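Local structure of alcohol dehydrogenase, zinc-containing (Thermotoga maritima, 1VJ0) at residues F35-I49 / Y142-D156. The protein probably works as a zinc-dependent oxidoreductase of the medium-chain alcohol dehydrogenase family, each chain holding two bound zinc ions. Numbering follows the deposited sequence.
Sequences FEISDIPRGSILVEI and YPHLRGCYSSHIVLD
Leu145 lays its CD2 methyl over one face of the Phe35 ring, a CH-pi contact 4.2 Å from the ring centroid, while its CD1 meets Ile37 CG1 tip to tip. This corner belongs to the GroES-like domain of a medium-chain dehydrogenase and illustrates how a beta ladder and a loop can join distant pieces of chain. The His144 ring meets Phe35 obliquely, the two planes at 36°, and its ND1 bonds to Cys139 O. A chi1 of -58° sets the ring of Phe35 beside its own backbone N, where Leu145 (over the face) and His144 (at CD2 and CE2) meet it from the same side. An alanine at Phe35 is likely to open a gap beside Leu145 CD2 and strip the imidazole of His144 of its aromatic neighbour.

Further on, strand 45-49 runs antiparallel to strand 152-155. Ile45 with Leu155 and Val47 with Ile153 form the hydrogen-bonded pairs, and Ile49 N extends the ladder to Ser151 O. The side chains of Ile45, Val47, Ile153 and Leu155 share one face, where Trp106 of strand 103-106 packs on Val47 and Leu155; there Val47 CG2 touches Leu155 CD1 at 3.9 Å. Leu46, Glu48, His152 and Val154 occupy the other face, and Glu48 turns its carboxylate to Arg82. Ile49 CD1 bridges Ile153 CG2 and Cys148 SG, and the side chain of Cys148 lies about 6 Å from those of the zinc ligands His77 and Glu78.

Just past strand 31-37, the Tyr142 hydroxyl grips the start of the following loop. The ring is carried there with CG anti to the backbone N (chi1 -178°). Its hydroxyl accepts from Ser38 N at 2.8 Å and donates to Asp39 O, in the carbonyl plane on a lone pair, with OH and O 2.5 Å apart.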
loop_
_atom_site.group_PDB
_atom_site.type_symbol
_atom_site.label_atom_id
_atom_site.label_comp_id
_atom_site.label_asym_id
_atom_site.label_seq_id
_atom_site.Cartn_x
_atom_site.Cartn_y
_atom_site.Cartn_z
ATOM N N PHE A 35 16.029 -21.370 -42.507
ATOM C CA PHE A 35 16.250 -19.917 -42.692
ATOM C C PHE A 35 17.754 -19.642 -42.657
ATOM O O PHE A 35 18.481 -20.358 -42.017
ATOM C CB PHE A 35 15.609 -19.114 -41.583
ATOM C CG PHE A 35 14.138 -19.337 -41.440
ATOM C CD1 PHE A 35 13.649 -20.389 -40.671
ATOM C CD2 PHE A 35 13.241 -18.496 -42.057
ATOM C CE1 PHE A 35 12.260 -20.594 -40.559
ATOM C CE2 PHE A 35 11.846 -18.674 -41.928
ATOM C CZ PHE A 35 11.364 -19.726 -41.203
ATOM N N GLU A 36 18.235 -18.612 -43.345
ATOM C CA GLU A 36 19.657 -18.272 -43.240
ATOM C C GLU A 36 19.681 -16.885 -42.621
ATOM O O GLU A 36 19.027 -15.955 -43.107
ATOM C CB GLU A 36 20.391 -18.316 -44.606
ATOM C CG GLU A 36 21.774 -17.640 -44.543
ATOM C CD GLU A 36 22.624 -17.745 -45.800
ATOM O OE1 GLU A 36 22.097 -18.168 -46.851
ATOM O OE2 GLU A 36 23.838 -17.395 -45.737
ATOM N N ILE A 37 20.387 -16.741 -41.512
ATOM C CA ILE A 37 20.362 -15.476 -40.786
ATOM C C ILE A 37 21.735 -14.835 -40.985
ATOM O O ILE A 37 22.750 -15.464 -40.690
ATOM C CB ILE A 37 20.047 -15.637 -39.287
ATOM C CG1 ILE A 37 18.733 -16.405 -39.003
ATOM C CG2 ILE A 37 20.001 -14.282 -38.666
ATOM C CD1 ILE A 37 17.477 -15.869 -39.745
ATOM N N SER A 38 21.751 -13.624 -41.565
ATOM C CA SER A 38 22.985 -12.853 -41.758
ATOM C C SER A 38 22.871 -11.648 -40.833
ATOM O O SER A 38 23.072 -11.774 -39.620
ATOM C CB SER A 38 23.151 -12.481 -43.215
ATOM O OG SER A 38 24.316 -11.692 -43.393
ATOM N N ASP A 39 22.436 -10.523 -41.360
ATOM C CA ASP A 39 22.272 -9.319 -40.593
ATOM C C ASP A 39 21.065 -9.406 -39.618
ATOM O O ASP A 39 20.122 -10.133 -39.887
ATOM C CB ASP A 39 22.105 -8.173 -41.589
ATOM C CG ASP A 39 22.554 -6.893 -41.023
ATOM O OD1 ASP A 39 22.840 -6.881 -39.799
ATOM O OD2 ASP A 39 22.673 -5.839 -41.689
ATOM N N ILE A 40 21.131 -8.740 -38.461
ATOM C CA ILE A 40 19.971 -8.571 -37.579
ATOM C C ILE A 40 19.772 -7.069 -37.244
ATOM O O ILE A 40 20.739 -6.291 -37.343
ATOM C CB ILE A 40 20.103 -9.436 -36.285
ATOM C CG1 ILE A 40 21.338 -9.062 -35.431
ATOM C CG2 ILE A 40 20.203 -10.916 -36.645
ATOM C CD1 ILE A 40 21.541 -9.979 -34.214
ATOM N N PRO A 41 18.563 -6.651 -36.875
ATOM C CA PRO A 41 18.336 -5.238 -36.578
ATOM C C PRO A 41 19.270 -4.708 -35.495
ATOM O O PRO A 41 19.626 -5.444 -34.551
ATOM C CB PRO A 41 16.879 -5.214 -36.140
ATOM C CG PRO A 41 16.324 -6.345 -36.860
ATOM C CD PRO A 41 17.315 -7.428 -36.760
ATOM N N ARG A 42 19.643 -3.453 -35.630
ATOM C CA ARG A 42 20.504 -2.810 -34.663
ATOM C C ARG A 42 20.054 -3.056 -33.229
ATOM O O ARG A 42 18.901 -2.862 -32.860
ATOM C CB ARG A 42 20.603 -1.311 -34.948
ATOM C CG ARG A 42 21.718 -0.608 -34.210
ATOM C CD ARG A 42 21.554 0.910 -34.180
ATOM N NE ARG A 42 21.847 1.454 -35.520
ATOM C CZ ARG A 42 21.090 2.331 -36.214
ATOM N NH1 ARG A 42 19.960 2.849 -35.727
ATOM N NH2 ARG A 42 21.504 2.711 -37.411
ATOM N N GLY A 43 20.995 -3.495 -32.405
ATOM C CA GLY A 43 20.761 -3.656 -30.987
ATOM C C GLY A 43 20.291 -5.078 -30.619
ATOM O O GLY A 43 20.237 -5.419 -29.446
ATOM N N SER A 44 19.923 -5.864 -31.633
ATOM C CA SER A 44 19.283 -7.158 -31.449
ATOM C C SER A 44 20.259 -8.185 -30.915
ATOM O O SER A 44 21.460 -8.012 -31.082
ATOM C CB SER A 44 18.826 -7.702 -32.808
ATOM O OG SER A 44 17.734 -6.961 -33.303
ATOM N N ILE A 45 19.701 -9.270 -30.357
ATOM C CA ILE A 45 20.437 -10.387 -29.815
ATOM C C ILE A 45 20.038 -11.690 -30.535
ATOM O O ILE A 45 18.869 -12.057 -30.545
ATOM C CB ILE A 45 20.176 -10.559 -28.275
ATOM C CG1 ILE A 45 20.455 -9.245 -27.549
ATOM C CG2 ILE A 45 21.095 -11.646 -27.730
ATOM C CD1 ILE A 45 19.240 -8.280 -27.388
ATOM N N LEU A 46 20.995 -12.342 -31.170
ATOM C CA LEU A 46 20.723 -13.641 -31.776
ATOM C C LEU A 46 20.936 -14.702 -30.727
ATOM O O LEU A 46 22.037 -14.788 -30.139
ATOM C CB LEU A 46 21.647 -13.871 -32.947
ATOM C CG LEU A 46 21.431 -15.136 -33.770
ATOM C CD1 LEU A 46 20.009 -15.288 -34.298
ATOM C CD2 LEU A 46 22.455 -15.101 -34.939
ATOM N N VAL A 47 19.917 -15.500 -30.495
ATOM C CA VAL A 47 19.891 -16.473 -29.410
ATOM C C VAL A 47 19.643 -17.867 -29.964
ATOM O O VAL A 47 18.731 -18.066 -30.771
ATOM C CB VAL A 47 18.814 -16.094 -28.347
ATOM C CG1 VAL A 47 18.741 -17.125 -27.197
ATOM C CG2 VAL A 47 19.104 -14.696 -27.804
ATOM N N GLU A 48 20.478 -18.801 -29.545
ATOM C CA GLU A 48 20.262 -20.225 -29.760
ATOM C C GLU A 48 19.272 -20.734 -28.721
ATOM O O GLU A 48 19.517 -20.632 -27.503
ATOM C CB GLU A 48 21.603 -20.969 -29.618
ATOM C CG GLU A 48 21.461 -22.482 -29.800
ATOM C CD GLU A 48 22.634 -23.285 -29.280
ATOM O OE1 GLU A 48 23.632 -22.697 -28.770
ATOM O OE2 GLU A 48 22.503 -24.531 -29.356
ATOM N N ILE A 49 18.130 -21.233 -29.164
ATOM C CA ILE A 49 17.132 -21.797 -28.231
ATOM C C ILE A 49 17.644 -23.110 -27.649
ATOM O O ILE A 49 18.053 -23.982 -28.401
ATOM C CB ILE A 49 15.755 -21.996 -28.914
ATOM C CG1 ILE A 49 15.116 -20.652 -29.331
ATOM C CG2 ILE A 49 14.794 -22.808 -28.059
ATOM C CD1 ILE A 49 14.633 -19.799 -28.153
ATOM N N TYR A 142 11.861 -10.782 -42.737
ATOM C CA TYR A 142 13.216 -11.051 -42.245
ATOM C C TYR A 142 13.430 -10.165 -41.019
ATOM O O TYR A 142 12.987 -9.039 -41.067
ATOM C CB TYR A 142 14.241 -10.712 -43.353
ATOM C CG TYR A 142 15.673 -11.014 -42.948
ATOM C CD1 TYR A 142 16.444 -10.041 -42.289
ATOM C CD2 TYR A 142 16.211 -12.274 -43.125
ATOM C CE1 TYR A 142 17.732 -10.302 -41.885
ATOM C CE2 TYR A 142 17.497 -12.556 -42.720
ATOM C CZ TYR A 142 18.264 -11.561 -42.111
ATOM O OH TYR A 142 19.548 -11.837 -41.683
ATOM N N PRO A 143 14.045 -10.655 -39.930
ATOM C CA PRO A 143 14.844 -11.892 -39.899
ATOM C C PRO A 143 14.044 -13.130 -39.433
ATOM O O PRO A 143 14.644 -14.140 -39.140
ATOM C CB PRO A 143 15.948 -11.541 -38.913
ATOM C CG PRO A 143 15.224 -10.664 -37.903
ATOM C CD PRO A 143 14.292 -9.848 -38.716
ATOM N N HIS A 144 12.701 -13.029 -39.440
ATOM C CA HIS A 144 11.766 -14.188 -39.346
ATOM C C HIS A 144 11.560 -14.839 -37.980
ATOM O O HIS A 144 10.422 -15.171 -37.616
ATOM C CB HIS A 144 12.163 -15.298 -40.319
ATOM C CG HIS A 144 12.387 -14.827 -41.724
ATOM N ND1 HIS A 144 11.375 -14.290 -42.497
ATOM C CD2 HIS A 144 13.506 -14.823 -42.503
ATOM C CE1 HIS A 144 11.864 -13.951 -43.685
ATOM N NE2 HIS A 144 13.148 -14.270 -43.719
ATOM N N LEU A 145 12.654 -15.038 -37.241
ATOM C CA LEU A 145 12.685 -15.871 -36.025
ATOM C C LEU A 145 12.203 -15.100 -34.807
ATOM O O LEU A 145 13.009 -14.536 -34.033
ATOM C CB LEU A 145 14.122 -16.425 -35.815
ATOM C CG LEU A 145 14.735 -17.166 -37.012
ATOM C CD1 LEU A 145 16.157 -17.554 -36.742
ATOM C CD2 LEU A 145 13.894 -18.393 -37.436
ATOM N N ARG A 146 10.870 -15.075 -34.631
ATOM C CA ARG A 146 10.251 -14.255 -33.594
ATOM C C ARG A 146 9.418 -15.114 -32.632
ATOM O O ARG A 146 8.522 -14.610 -31.954
ATOM C CB ARG A 146 9.409 -13.130 -34.185
ATOM C CG ARG A 146 10.182 -12.115 -34.998
ATOM C CD ARG A 146 11.367 -11.503 -34.307
ATOM N NE ARG A 146 11.829 -10.327 -35.068
ATOM C CZ ARG A 146 12.705 -9.447 -34.616
ATOM N NH1 ARG A 146 13.252 -9.603 -33.419
ATOM N NH2 ARG A 146 13.056 -8.427 -35.375
ATOM N N GLY A 147 9.771 -16.396 -32.557
ATOM C CA GLY A 147 9.138 -17.344 -31.663
ATOM C C GLY A 147 10.129 -18.429 -31.252
ATOM O O GLY A 147 11.182 -18.545 -31.860
ATOM N N CYS A 148 9.787 -19.195 -30.210
ATOM C CA CYS A 148 10.725 -20.133 -29.624
ATOM C C CYS A 148 10.705 -21.548 -30.214
ATOM O O CYS A 148 11.591 -22.335 -29.893
ATOM C CB CYS A 148 10.475 -20.220 -28.116
ATOM S SG CYS A 148 10.804 -18.642 -27.302
ATOM N N TYR A 149 9.699 -21.878 -31.053
ATOM C CA TYR A 149 9.673 -23.175 -31.743
ATOM C C TYR A 149 10.637 -23.102 -32.938
ATOM O O TYR A 149 10.244 -23.243 -34.126
ATOM C CB TYR A 149 8.293 -23.525 -32.273
ATOM C CG TYR A 149 7.159 -23.848 -31.301
ATOM C CD1 TYR A 149 7.202 -23.520 -29.954
ATOM C CD2 TYR A 149 6.012 -24.496 -31.786
ATOM C CE1 TYR A 149 6.103 -23.781 -29.116
ATOM C CE2 TYR A 149 4.943 -24.748 -30.987
ATOM C CZ TYR A 149 4.997 -24.407 -29.642
ATOM O OH TYR A 149 3.907 -24.659 -28.859
ATOM N N SER A 150 11.913 -22.981 -32.595
ATOM C CA SER A 150 12.941 -22.639 -33.524
ATOM C C SER A 150 14.289 -22.979 -32.881
ATOM O O SER A 150 14.440 -23.079 -31.641
ATOM C CB SER A 150 12.847 -21.120 -33.810
ATOM O OG SER A 150 13.820 -20.684 -34.720
ATOM N N SER A 151 15.277 -23.135 -33.731
ATOM C CA SER A 151 16.659 -23.364 -33.322
ATOM C C SER A 151 17.202 -22.086 -32.703
ATOM O O SER A 151 18.034 -22.156 -31.782
ATOM C CB SER A 151 17.506 -23.784 -34.540
ATOM O OG SER A 151 17.484 -22.782 -35.567
ATOM N N HIS A 152 16.703 -20.953 -33.202
ATOM C CA HIS A 152 17.180 -19.619 -32.819
ATOM C C HIS A 152 16.036 -18.654 -32.744
ATOM O O HIS A 152 15.008 -18.829 -33.427
ATOM C CB HIS A 152 18.211 -19.099 -33.844
ATOM C CG HIS A 152 19.458 -19.933 -33.910
ATOM N ND1 HIS A 152 19.541 -21.075 -34.677
ATOM C CD2 HIS A 152 20.665 -19.788 -33.306
ATOM C CE1 HIS A 152 20.737 -21.627 -34.510
ATOM N NE2 HIS A 152 21.431 -20.876 -33.667
ATOM N N ILE A 153 16.239 -17.576 -31.979
ATOM C CA ILE A 153 15.319 -16.448 -31.971
ATOM C C ILE A 153 16.145 -15.158 -32.018
ATOM O O ILE A 153 17.277 -15.108 -31.509
ATOM C CB ILE A 153 14.395 -16.493 -30.704
ATOM C CG1 ILE A 153 13.270 -15.452 -30.789
ATOM C CG2 ILE A 153 15.235 -16.288 -29.431
ATOM C CD1 ILE A 153 12.204 -15.665 -29.733
ATOM N N VAL A 154 15.611 -14.137 -32.685
ATOM C CA VAL A 154 16.208 -12.819 -32.672
ATOM C C VAL A 154 15.432 -11.950 -31.690
ATOM O O VAL A 154 14.230 -11.734 -31.867
ATOM C CB VAL A 154 16.150 -12.163 -34.060
ATOM C CG1 VAL A 154 16.730 -10.746 -34.015
ATOM C CG2 VAL A 154 16.895 -13.045 -35.091
ATOM N N LEU A 155 16.101 -11.475 -30.646
ATOM C CA LEU A 155 15.469 -10.647 -29.612
ATOM C C LEU A 155 15.783 -9.178 -29.926
ATOM O O LEU A 155 16.931 -8.815 -30.219
ATOM C CB LEU A 155 16.007 -11.016 -28.211
ATOM C CG LEU A 155 15.873 -12.433 -27.692
ATOM C CD1 LEU A 155 16.363 -12.434 -26.273
ATOM C CD2 LEU A 155 14.454 -12.919 -27.730
ATOM N N ASP A 156 14.763 -8.335 -29.915
ATOM C CA ASP A 156 14.932 -6.892 -30.092
ATOM C C ASP A 156 15.729 -6.286 -28.926
ATOM O O ASP A 156 15.696 -6.811 -27.838
ATOM C CB ASP A 156 13.579 -6.196 -30.068
ATOM C CG ASP A 156 12.768 -6.349 -31.349
ATOM O OD1 ASP A 156 13.284 -6.160 -32.470
ATOM O OD2 ASP A 156 11.553 -6.625 -31.303
#